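Local coordinates for protein subdomain of Desmoplakin Carboxy-Terminal domain (DPCT) (Homo sapiens, PDB 1LM5) that probably helps to tether intermediate filaments to desmosomes, as an intermediate filament-binding fragment of the desmoplakin tail built from plakin repeats, at residues S9-I14 / Q40-A45; L20-I25 / T190-L195; Y123-L128 / I175-A180; G127-D130 / G135-S138. One frame throughout, in Å; residues are numbered along the deposited sequence.

In the fold
Contacts 1 and 3 lie in the buried interior: contact 1 joins a helix to a strand by aliphatic methyls and one water, contact 3 two helices by leucine, tyrosine and lysine carbon. A hydrogen bond from Ile11 N to Tyr177 OH links them. Contact 2, whose centre is about 15 Å from that of the chain, is partly exposed and mixes leucine methyls with a charged lysine. It shares a four-stranded sheet with contact 1, since strand 11-16 runs between strands 21-23 and 193-197. Contact 4 differs in chemistry: a two-stranded hairpin held mainly by backbone hydrogen bonds. It shares Gly127 and Leu128 with contact 3, and both touch the second subunit. Contacts 2 and 4 lie farthest apart.

Contact 1. Residues S9-I14 / Q40-A45; sequences SPIAAI and QRLLEA
The 9-14 segment, running into strand 11-16, passes beside the helical turn Gln40-Ala45, closest at Ile11 and Leu42, whose CA atoms are 6.9 Å apart. This is helix-on-sheet packing: helix 36-47, part of which belongs to a plectin repeat, rests against that strand of the mixed sheet. Leu42 carries the apolar part with its two methyls divided between two isoleucines. Its CD2 meets Ile11 CD1 at 4.0 Å, while CD1 lies 4.2 Å from Ile14 CD1. Ile11 has CG1 beside its backbone N and anti to the carbonyl carbon (chi1 -68°), which turns the ethyl branch, rather than CG2, to the leucine. Ile14 reaches the helix with the end of its chain. Tyr177 of helix 177-183 also packs on Pro10, Leu42 and Ala45. Within the helix, Gln40 NE2 donates to Glu44 OE2 almost straight, at 173°, approaching from above the carboxylate plane; the other oxygen, Glu44 OE1, forms a salt bridge with Arg117. Polar backbone atoms are joined across the contact by one water, which donates to Ile11 O at 2.7 Å and to Leu42 O at 2.7 Å.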
loop_
_atom_site.group_PDB
_atom_site.type_symbol
_atom_site.label_atom_id
_atom_site.label_comp_id
_atom_site.label_asym_id
_atom_site.label_seq_id
_atom_site.Cartn_x
_atom_site.Cartn_y
_atom_site.Cartn_z
ATOM N N SER B 9 7.516 3.371 -9.052
ATOM C CA SER B 9 6.701 2.197 -9.299
ATOM C C SER B 9 7.610 1.098 -9.821
ATOM O O SER B 9 8.651 1.371 -10.423
ATOM C CB SER B 9 5.673 2.524 -10.370
ATOM O OG SER B 9 6.346 3.076 -11.496
ATOM N N PRO B 10 7.237 -0.168 -9.591
ATOM C CA PRO B 10 8.087 -1.245 -10.092
ATOM C C PRO B 10 8.014 -1.267 -11.620
ATOM O O PRO B 10 7.019 -0.836 -12.218
ATOM C CB PRO B 10 7.447 -2.505 -9.507
ATOM C CG PRO B 10 6.723 -2.019 -8.292
ATOM C CD PRO B 10 6.140 -0.703 -8.762
ATOM N N ILE B 11 9.071 -1.746 -12.248
ATOM C CA ILE B 11 9.074 -1.866 -13.693
ATOM C C ILE B 11 7.957 -2.855 -13.971
ATOM O O ILE B 11 7.926 -3.947 -13.406
ATOM C CB ILE B 11 10.410 -2.405 -14.167
ATOM C CG1 ILE B 11 11.479 -1.340 -13.900
ATOM C CG2 ILE B 11 10.344 -2.790 -15.639
ATOM C CD1 ILE B 11 12.881 -1.825 -14.064
ATOM N N ALA B 12 7.032 -2.470 -14.841
ATOM C CA ALA B 12 5.883 -3.304 -15.131
ATOM C C ALA B 12 6.037 -4.218 -16.320
ATOM O O ALA B 12 5.554 -5.347 -16.307
ATOM C CB ALA B 12 4.663 -2.422 -15.344
ATOM N N ALA B 13 6.704 -3.726 -17.351
ATOM C CA ALA B 13 6.841 -4.494 -18.558
ATOM C C ALA B 13 8.013 -4.050 -19.401
ATOM O O ALA B 13 8.822 -3.217 -18.999
ATOM C CB ALA B 13 5.554 -4.405 -19.360
ATOM N N ILE B 14 8.045 -4.582 -20.609
ATOM C CA ILE B 14 9.126 -4.346 -21.534
ATOM C C ILE B 14 8.697 -3.585 -22.765
ATOM O O ILE B 14 7.585 -3.751 -23.248
ATOM C CB ILE B 14 9.677 -5.698 -21.979
ATOM C CG1 ILE B 14 10.167 -6.463 -20.750
ATOM C CG2 ILE B 14 10.762 -5.514 -23.020
ATOM C CD1 ILE B 14 11.357 -5.824 -20.093
ATOM N N GLN B 40 13.142 -13.011 -14.616
ATOM C CA GLN B 40 12.642 -13.543 -13.363
ATOM C C GLN B 40 12.750 -12.487 -12.275
ATOM O O GLN B 40 11.849 -12.303 -11.477
ATOM C CB GLN B 40 13.453 -14.762 -12.928
ATOM C CG GLN B 40 13.026 -15.291 -11.576
ATOM C CD GLN B 40 13.855 -16.485 -11.165
ATOM O OE1 GLN B 40 14.130 -17.363 -11.987
ATOM N NE2 GLN B 40 14.246 -16.536 -9.896
ATOM N N ARG B 41 13.870 -11.790 -12.245
ATOM C CA ARG B 41 14.061 -10.798 -11.212
ATOM C C ARG B 41 13.140 -9.624 -11.375
ATOM O O ARG B 41 12.680 -9.079 -10.388
ATOM C CB ARG B 41 15.520 -10.387 -11.164
ATOM C CG ARG B 41 16.305 -11.522 -10.570
ATOM C CD ARG B 41 17.784 -11.400 -10.695
ATOM N NE ARG B 41 18.354 -12.608 -10.117
ATOM C CZ ARG B 41 19.653 -12.860 -10.029
ATOM N NH1 ARG B 41 20.537 -11.981 -10.487
ATOM N NH2 ARG B 41 20.057 -13.992 -9.469
ATOM N N LEU B 42 12.840 -9.241 -12.612
ATOM C CA LEU B 42 11.913 -8.132 -12.789
ATOM C C LEU B 42 10.563 -8.599 -12.271
ATOM O O LEU B 42 9.821 -7.819 -11.684
ATOM C CB LEU B 42 11.788 -7.736 -14.255
ATOM C CG LEU B 42 13.066 -7.101 -14.795
ATOM C CD1 LEU B 42 12.896 -6.832 -16.272
ATOM C CD2 LEU B 42 13.377 -5.832 -14.030
ATOM N N LEU B 43 10.254 -9.876 -12.499
ATOM C CA LEU B 43 8.987 -10.444 -12.036
ATOM C C LEU B 43 9.018 -10.571 -10.514
ATOM O O LEU B 43 8.002 -10.386 -9.858
ATOM C CB LEU B 43 8.740 -11.831 -12.643
ATOM C CG LEU B 43 7.929 -12.063 -13.925
ATOM C CD1 LEU B 43 7.205 -10.804 -14.347
ATOM C CD2 LEU B 43 8.823 -12.599 -15.002
ATOM N N GLU B 44 10.176 -10.899 -9.952
ATOM C CA GLU B 44 10.258 -11.007 -8.497
ATOM C C GLU B 44 9.954 -9.651 -7.901
ATOM O O GLU B 44 9.229 -9.544 -6.926
ATOM C CB GLU B 44 11.653 -11.442 -8.055
ATOM C CG GLU B 44 12.009 -12.850 -8.460
ATOM C CD GLU B 44 13.431 -13.195 -8.103
ATOM O OE1 GLU B 44 14.263 -12.267 -8.029
ATOM O OE2 GLU B 44 13.715 -14.393 -7.915
ATOM N N ALA B 45 10.515 -8.613 -8.504
ATOM C CA ALA B 45 10.297 -7.263 -8.015
ATOM C C ALA B 45 8.800 -6.980 -7.946
ATOM O O ALA B 45 8.340 -6.261 -7.065
ATOM C CB ALA B 45 10.985 -6.258 -8.922
HETATM O O HOH W 1 9.970 -5.173 -12.111
#

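Contact 2. Residues L20-I25 / T190-L195; sequences LEKISI and TGLRLL
Lys22 crosses Leu194 with its aliphatic chain at about a right angle, joining two strands of one mixed sheet, 21-23 and 193-197, that are not neighbours. Strand 11-16 runs between them and bonds to both, so the lysine bridges over a strand; the nearest CA atoms, of Lys22 and Leu194, stay 7.6 Å apart.

The apolar part is a pair of methyls set against methylenes. Leu194 CD2 packs on Lys22 CD at 3.6 Å, and Leu194 CD1 lies 3.9 Å from Lys22 CB. Lys22 leaves the backbone with CG anti to N (chi1 170°), then bends at chi3 (61°), which carries the ammonium group past Leu194 toward the loop at Thr190 and Leu192.

At this charged end the contacts with the second segment are still to carbon. NZ lies 3.6 Å from Leu192 CD1, whose side chain the lysine also crosses at about a right angle; Lys22 and Thr190 reach toward each other tip to tip, NZ to CG2 4.0 Å. The charge itself is met elsewhere, by a salt bridge to Glu187 and a hydrogen bond to the carbonyl of Pro55.

Glu187 also bonds the hydroxyl of Thr190, so one carboxylate oxygen serves both sides. That hydroxyl further shapes the loop as an ST turn, in which Leu192 N donates to Thr190 OG1 at 2.9 Å.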
loop_
_atom_site.group_PDB
_atom_site.type_symbol
_atom_site.label_atom_id
_atom_site.label_comp_id
_atom_site.label_asym_id
_atom_site.label_seq_id
_atom_site.Cartn_x
_atom_site.Cartn_y
_atom_site.Cartn_z
ATOM N N LEU B 20 8.841 -1.762 -31.521
ATOM C CA LEU B 20 8.164 -0.583 -30.987
ATOM C C LEU B 20 6.848 -0.932 -30.309
ATOM O O LEU B 20 5.798 -0.380 -30.636
ATOM C CB LEU B 20 7.906 0.428 -32.106
ATOM C CG LEU B 20 9.164 0.963 -32.790
ATOM C CD1 LEU B 20 8.769 1.853 -33.968
ATOM C CD2 LEU B 20 10.005 1.731 -31.795
ATOM N N GLU B 21 6.902 -1.844 -29.347
ATOM C CA GLU B 21 5.689 -2.241 -28.663
ATOM C C GLU B 21 5.970 -2.744 -27.265
ATOM O O GLU B 21 7.033 -3.297 -26.979
ATOM C CB GLU B 21 4.979 -3.343 -29.446
ATOM C CG GLU B 21 5.745 -4.648 -29.477
ATOM C CD GLU B 21 5.005 -5.739 -30.230
ATOM O OE1 GLU B 21 3.755 -5.701 -30.257
ATOM O OE2 GLU B 21 5.671 -6.639 -30.777
ATOM N N LYS B 22 4.993 -2.546 -26.399
ATOM C CA LYS B 22 5.102 -2.989 -25.033
ATOM C C LYS B 22 4.748 -4.470 -24.995
ATOM O O LYS B 22 3.764 -4.894 -25.590
ATOM C CB LYS B 22 4.126 -2.211 -24.148
ATOM C CG LYS B 22 4.003 -2.774 -22.746
ATOM C CD LYS B 22 3.096 -1.941 -21.860
ATOM C CE LYS B 22 1.683 -1.874 -22.393
ATOM N NZ LYS B 22 0.802 -1.205 -21.405
ATOM N N ILE B 23 5.573 -5.254 -24.317
ATOM C CA ILE B 23 5.309 -6.675 -24.158
ATOM C C ILE B 23 5.574 -7.008 -22.696
ATOM O O ILE B 23 6.217 -6.238 -21.974
ATOM C CB ILE B 23 6.225 -7.538 -25.044
ATOM C CG1 ILE B 23 7.694 -7.284 -24.687
ATOM C CG2 ILE B 23 5.953 -7.229 -26.504
ATOM C CD1 ILE B 23 8.674 -8.124 -25.482
ATOM N N SER B 24 5.079 -8.155 -22.256
ATOM C CA SER B 24 5.296 -8.558 -20.877
ATOM C C SER B 24 6.748 -8.968 -20.732
ATOM O O SER B 24 7.459 -9.207 -21.716
ATOM C CB SER B 24 4.423 -9.753 -20.522
ATOM O OG SER B 24 4.878 -10.893 -21.237
ATOM N N ILE B 25 7.190 -9.058 -19.494
ATOM C CA ILE B 25 8.543 -9.484 -19.223
ATOM C C ILE B 25 8.691 -10.898 -19.784
ATOM O O ILE B 25 9.685 -11.232 -20.417
ATOM C CB ILE B 25 8.788 -9.461 -17.716
ATOM C CG1 ILE B 25 8.866 -8.004 -17.257
ATOM C CG2 ILE B 25 10.070 -10.195 -17.359
ATOM C CD1 ILE B 25 8.665 -7.823 -15.767
ATOM N N THR B 190 -0.942 4.728 -19.622
ATOM C CA THR B 190 -1.039 3.811 -18.496
ATOM C C THR B 190 -0.251 4.160 -17.248
ATOM O O THR B 190 -0.605 3.729 -16.156
ATOM C CB THR B 190 -0.589 2.428 -18.923
ATOM O OG1 THR B 190 0.830 2.444 -19.121
ATOM C CG2 THR B 190 -1.262 2.038 -20.227
ATOM N N GLY B 191 0.823 4.919 -17.413
ATOM C CA GLY B 191 1.651 5.267 -16.279
ATOM C C GLY B 191 2.538 4.080 -15.934
ATOM O O GLY B 191 3.303 4.128 -14.975
ATOM N N LEU B 192 2.433 3.015 -16.724
ATOM C CA LEU B 192 3.225 1.807 -16.504
ATOM C C LEU B 192 4.687 2.007 -16.857
ATOM O O LEU B 192 5.023 2.569 -17.901
ATOM C CB LEU B 192 2.663 0.650 -17.329
ATOM C CG LEU B 192 1.326 0.090 -16.859
ATOM C CD1 LEU B 192 0.830 -0.962 -17.847
ATOM C CD2 LEU B 192 1.504 -0.518 -15.471
ATOM N N ARG B 193 5.559 1.520 -15.982
ATOM C CA ARG B 193 6.986 1.663 -16.187
ATOM C C ARG B 193 7.519 0.533 -17.037
ATOM O O ARG B 193 7.349 -0.640 -16.709
ATOM C CB ARG B 193 7.691 1.696 -14.842
ATOM C CG ARG B 193 9.138 2.072 -14.901
ATOM C CD ARG B 193 9.620 2.383 -13.484
ATOM N NE ARG B 193 8.873 3.502 -12.923
ATOM C CZ ARG B 193 9.100 4.778 -13.220
ATOM N NH1 ARG B 193 10.063 5.112 -14.066
ATOM N NH2 ARG B 193 8.340 5.720 -12.684
ATOM N N LEU B 194 8.171 0.902 -18.135
ATOM C CA LEU B 194 8.714 -0.069 -19.070
ATOM C C LEU B 194 10.219 0.033 -19.181
ATOM O O LEU B 194 10.790 1.112 -19.036
ATOM C CB LEU B 194 8.139 0.152 -20.472
ATOM C CG LEU B 194 6.636 0.368 -20.636
ATOM C CD1 LEU B 194 6.287 0.352 -22.125
ATOM C CD2 LEU B 194 5.877 -0.716 -19.895
ATOM N N LEU B 195 10.844 -1.104 -19.449
ATOM C CA LEU B 195 12.280 -1.172 -19.640
ATOM C C LEU B 195 12.464 -1.549 -21.101
ATOM O O LEU B 195 11.873 -2.528 -21.562
ATOM C CB LEU B 195 12.884 -2.273 -18.783
ATOM C CG LEU B 195 13.948 -1.930 -17.757
ATOM C CD1 LEU B 195 14.622 -3.220 -17.306
ATOM C CD2 LEU B 195 14.946 -0.947 -18.340
#

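Contact 3. Residues Y123-L128 / I175-A180; sequences YLTGGL and ISYKDA
Leu124 pushes its side chain into the first turn of helix 177-183, at a buried junction between the last turn of helix 112-124, within a plectin repeat, and the capped N-terminus of helix 177-183. From CB, which points at the other helix, CG sits anti to the carbonyl carbon (chi1 -74°) and the chain forks there into CD1 and CD2. CD1 reaches the backbone: it lies 3.3 Å from Lys178 N and 3.7 Å from Tyr177 CB, in the plane of the tyrosine ring at its edge. CD2 turns to the lysine, meeting Lys178 CD at 3.8 Å, with the two chains crossing at about a right angle. Lys178 then leads away, and its NZ is held by Glu6 and the carbonyl of Leu5.

Thr125 adds a second touch on the ring edge through CG2, while its hydroxyl bonds to Phe121 O. Phe121 also packs edge-to-face with Tyr177, whose OH bonds to the backbone N of Ile11. The turn that Leu124 meets is fixed by a capping box: Asp179 N donates to Ser176 OG at 3.0 Å, and in return Ser176 N donates to Asp179 OD1 at 2.9 Å, 179° at the hydrogen, on the anti side, 32° out of the carboxylate plane.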
loop_
_atom_site.group_PDB
_atom_site.type_symbol
_atom_site.label_atom_id
_atom_site.label_comp_id
_atom_site.label_asym_id
_atom_site.label_seq_id
_atom_site.Cartn_x
_atom_site.Cartn_y
_atom_site.Cartn_z
ATOM N N TYR B 123 12.113 -1.765 -1.232
ATOM C CA TYR B 123 12.655 -0.483 -0.834
ATOM C C TYR B 123 12.576 0.555 -1.946
ATOM O O TYR B 123 12.063 1.657 -1.751
ATOM C CB TYR B 123 14.103 -0.658 -0.395
ATOM C CG TYR B 123 14.684 0.604 0.168
ATOM C CD1 TYR B 123 14.389 1.003 1.462
ATOM C CD2 TYR B 123 15.503 1.425 -0.610
ATOM C CE1 TYR B 123 14.889 2.185 1.971
ATOM C CE2 TYR B 123 16.007 2.607 -0.108
ATOM C CZ TYR B 123 15.696 2.983 1.184
ATOM O OH TYR B 123 16.183 4.163 1.696
ATOM N N LEU B 124 13.092 0.188 -3.113
ATOM C CA LEU B 124 13.114 1.063 -4.273
ATOM C C LEU B 124 11.744 1.452 -4.785
ATOM O O LEU B 124 11.613 2.442 -5.489
ATOM C CB LEU B 124 13.886 0.406 -5.419
ATOM C CG LEU B 124 15.407 0.351 -5.273
ATOM C CD1 LEU B 124 15.984 -0.524 -6.378
ATOM C CD2 LEU B 124 15.983 1.764 -5.323
ATOM N N THR B 125 10.725 0.684 -4.431
ATOM C CA THR B 125 9.394 0.984 -4.922
ATOM C C THR B 125 8.434 1.516 -3.870
ATOM O O THR B 125 7.220 1.404 -4.018
ATOM C CB THR B 125 8.779 -0.247 -5.599
ATOM O OG1 THR B 125 8.816 -1.367 -4.702
ATOM C CG2 THR B 125 9.571 -0.596 -6.875
ATOM N N GLY B 126 8.974 2.096 -2.807
ATOM C CA GLY B 126 8.097 2.652 -1.796
ATOM C C GLY B 126 8.432 2.309 -0.364
ATOM O O GLY B 126 8.150 3.093 0.538
ATOM N N GLY B 127 9.028 1.144 -0.142
ATOM C CA GLY B 127 9.370 0.768 1.211
ATOM C C GLY B 127 9.169 -0.708 1.430
ATOM O O GLY B 127 8.428 -1.360 0.696
ATOM N N LEU B 128 9.822 -1.235 2.456
ATOM C CA LEU B 128 9.717 -2.642 2.766
ATOM C C LEU B 128 8.289 -3.013 3.079
ATOM O O LEU B 128 7.520 -2.199 3.597
ATOM C CB LEU B 128 10.597 -2.998 3.955
ATOM C CG LEU B 128 12.087 -2.734 3.764
ATOM C CD1 LEU B 128 12.841 -3.359 4.924
ATOM C CD2 LEU B 128 12.547 -3.328 2.438
ATOM N N ILE B 175 23.053 -4.241 -14.439
ATOM C CA ILE B 175 22.575 -3.067 -13.742
ATOM C C ILE B 175 21.750 -3.511 -12.564
ATOM O O ILE B 175 21.320 -4.655 -12.496
ATOM C CB ILE B 175 21.677 -2.210 -14.644
ATOM C CG1 ILE B 175 20.423 -3.001 -15.038
ATOM C CG2 ILE B 175 22.449 -1.779 -15.888
ATOM C CD1 ILE B 175 19.406 -2.188 -15.825
ATOM N N SER B 176 21.539 -2.595 -11.635
ATOM C CA SER B 176 20.749 -2.890 -10.461
ATOM C C SER B 176 19.321 -2.522 -10.796
ATOM O O SER B 176 19.039 -1.948 -11.858
ATOM C CB SER B 176 21.216 -2.040 -9.278
ATOM O OG SER B 176 20.848 -0.684 -9.460
ATOM N N TYR B 177 18.421 -2.836 -9.883
ATOM C CA TYR B 177 17.033 -2.493 -10.091
ATOM C C TYR B 177 16.875 -0.984 -10.046
ATOM O O TYR B 177 16.028 -0.418 -10.737
ATOM C CB TYR B 177 16.157 -3.127 -9.020
ATOM C CG TYR B 177 14.705 -3.138 -9.430
ATOM C CD1 TYR B 177 14.249 -4.049 -10.377
ATOM C CD2 TYR B 177 13.797 -2.236 -8.887
ATOM C CE1 TYR B 177 12.920 -4.072 -10.778
ATOM C CE2 TYR B 177 12.456 -2.248 -9.278
ATOM C CZ TYR B 177 12.031 -3.176 -10.222
ATOM O OH TYR B 177 10.708 -3.239 -10.584
ATOM N N LYS B 178 17.674 -0.341 -9.204
ATOM C CA LYS B 178 17.656 1.106 -9.088
ATOM C C LYS B 178 18.007 1.661 -10.471
ATOM O O LYS B 178 17.361 2.586 -10.972
ATOM C CB LYS B 178 18.691 1.545 -8.048
ATOM C CG LYS B 178 19.113 2.994 -8.122
ATOM C CD LYS B 178 18.075 3.937 -7.573
ATOM C CE LYS B 178 18.715 5.297 -7.319
ATOM N NZ LYS B 178 17.727 6.294 -6.817
ATOM N N ASP B 179 19.035 1.087 -11.087
ATOM C CA ASP B 179 19.446 1.511 -12.422
ATOM C C ASP B 179 18.317 1.285 -13.406
ATOM O O ASP B 179 18.066 2.114 -14.268
ATOM C CB ASP B 179 20.641 0.702 -12.922
ATOM C CG ASP B 179 21.898 0.966 -12.136
ATOM O OD1 ASP B 179 22.703 0.027 -11.994
ATOM O OD2 ASP B 179 22.083 2.110 -11.675
ATOM N N ALA B 180 17.673 0.129 -13.289
ATOM C CA ALA B 180 16.585 -0.232 -14.176
ATOM C C ALA B 180 15.487 0.822 -14.112
ATOM O O ALA B 180 14.983 1.248 -15.138
ATOM C CB ALA B 180 16.034 -1.597 -13.797
#

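Contact 4. Residues G127-D130 / G135-S138; sequences GLVD and GRIS
The guanidinium of Arg136 meets Gly127 at its edge, with the peptide carbon Gly127 C in its plane and Gly127 O somewhat out of it. NH1 donates to Gly127 O at 3.0 Å, a bent bond of 132°, in a beta hairpin within a plectin repeat, strands 129-130 and 135-136. CG, beside the backbone N (chi1 -64°), starts an extended arm and passes Gly127 O at 3.6 Å, while NH2 bonds to Thr125 OG1, just past helix 112-124.

Val129 and Arg136 form the non-hydrogen-bonded pair, CA atoms 4.4 Å apart, and their side chains share one face of the sheet. Asp130 and Gly135 are the hydrogen-bonded pair: Asp130 N donates to Gly135 O at 2.8 Å, nearly straight (169°), but the return bond from Gly135 N to Asp130 O is weak at 3.4 Å. Beyond the bridges, Ile137 N donates to Leu128 O at 2.8 Å, and Ile137 CG2 packs on Asp130 CB. Gln116 of the second subunit bonds to Arg136 O, placing the hairpin at the subunit interface. Where the strands part, one water accepts from Leu128 N at 2.7 Å and donates to Ile137 O at 2.6 Å.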
loop_
_atom_site.group_PDB
_atom_site.type_symbol
_atom_site.label_atom_id
_atom_site.label_comp_id
_atom_site.label_asym_id
_atom_site.label_seq_id
_atom_site.Cartn_x
_atom_site.Cartn_y
_atom_site.Cartn_z
ATOM N N GLY B 127 9.028 1.144 -0.142
ATOM C CA GLY B 127 9.370 0.768 1.211
ATOM C C GLY B 127 9.169 -0.708 1.430
ATOM O O GLY B 127 8.428 -1.360 0.696
ATOM N N LEU B 128 9.822 -1.235 2.456
ATOM C CA LEU B 128 9.717 -2.642 2.766
ATOM C C LEU B 128 8.289 -3.013 3.079
ATOM O O LEU B 128 7.520 -2.199 3.597
ATOM C CB LEU B 128 10.597 -2.998 3.955
ATOM C CG LEU B 128 12.087 -2.734 3.764
ATOM C CD1 LEU B 128 12.841 -3.359 4.924
ATOM C CD2 LEU B 128 12.547 -3.328 2.438
ATOM N N VAL B 129 7.951 -4.255 2.762
ATOM C CA VAL B 129 6.618 -4.770 2.998
ATOM C C VAL B 129 6.514 -5.448 4.351
ATOM O O VAL B 129 7.382 -6.232 4.731
ATOM C CB VAL B 129 6.234 -5.805 1.928
ATOM C CG1 VAL B 129 4.893 -6.445 2.266
ATOM C CG2 VAL B 129 6.181 -5.138 0.564
ATOM N N ASP B 130 5.462 -5.121 5.088
ATOM C CA ASP B 130 5.216 -5.785 6.356
ATOM C C ASP B 130 4.156 -6.836 6.019
ATOM O O ASP B 130 3.003 -6.502 5.777
ATOM C CB ASP B 130 4.665 -4.814 7.391
ATOM C CG ASP B 130 4.294 -5.514 8.676
ATOM O OD1 ASP B 130 4.431 -6.757 8.732
ATOM O OD2 ASP B 130 3.873 -4.826 9.620
ATOM N N GLY B 135 1.364 -4.314 3.727
ATOM C CA GLY B 135 1.469 -2.938 3.284
ATOM C C GLY B 135 2.923 -2.533 3.352
ATOM O O GLY B 135 3.749 -3.275 3.871
ATOM N N ARG B 136 3.245 -1.365 2.822
ATOM C CA ARG B 136 4.612 -0.900 2.856
ATOM C C ARG B 136 4.787 -0.032 4.083
ATOM O O ARG B 136 3.845 0.630 4.527
ATOM C CB ARG B 136 4.923 -0.083 1.615
ATOM C CG ARG B 136 4.842 -0.866 0.339
ATOM C CD ARG B 136 5.175 0.061 -0.797
ATOM N NE ARG B 136 5.146 -0.589 -2.098
ATOM C CZ ARG B 136 6.209 -1.127 -2.686
ATOM N NH1 ARG B 136 7.389 -1.107 -2.080
ATOM N NH2 ARG B 136 6.094 -1.634 -3.903
ATOM N N ILE B 137 5.997 -0.037 4.626
ATOM C CA ILE B 137 6.285 0.754 5.799
ATOM C C ILE B 137 7.581 1.504 5.606
ATOM O O ILE B 137 8.413 1.125 4.778
ATOM C CB ILE B 137 6.400 -0.136 7.040
ATOM C CG1 ILE B 137 7.552 -1.130 6.855
ATOM C CG2 ILE B 137 5.083 -0.840 7.278
ATOM C CD1 ILE B 137 7.819 -1.979 8.069
ATOM N N SER B 138 7.750 2.576 6.370
ATOM C CA SER B 138 8.960 3.367 6.280
ATOM C C SER B 138 10.087 2.479 6.780
ATOM O O SER B 138 9.850 1.483 7.467
ATOM C CB SER B 138 8.854 4.608 7.173
ATOM O OG SER B 138 8.734 4.224 8.535
HETATM O O HOH W 2 10.843 0.634 4.084
#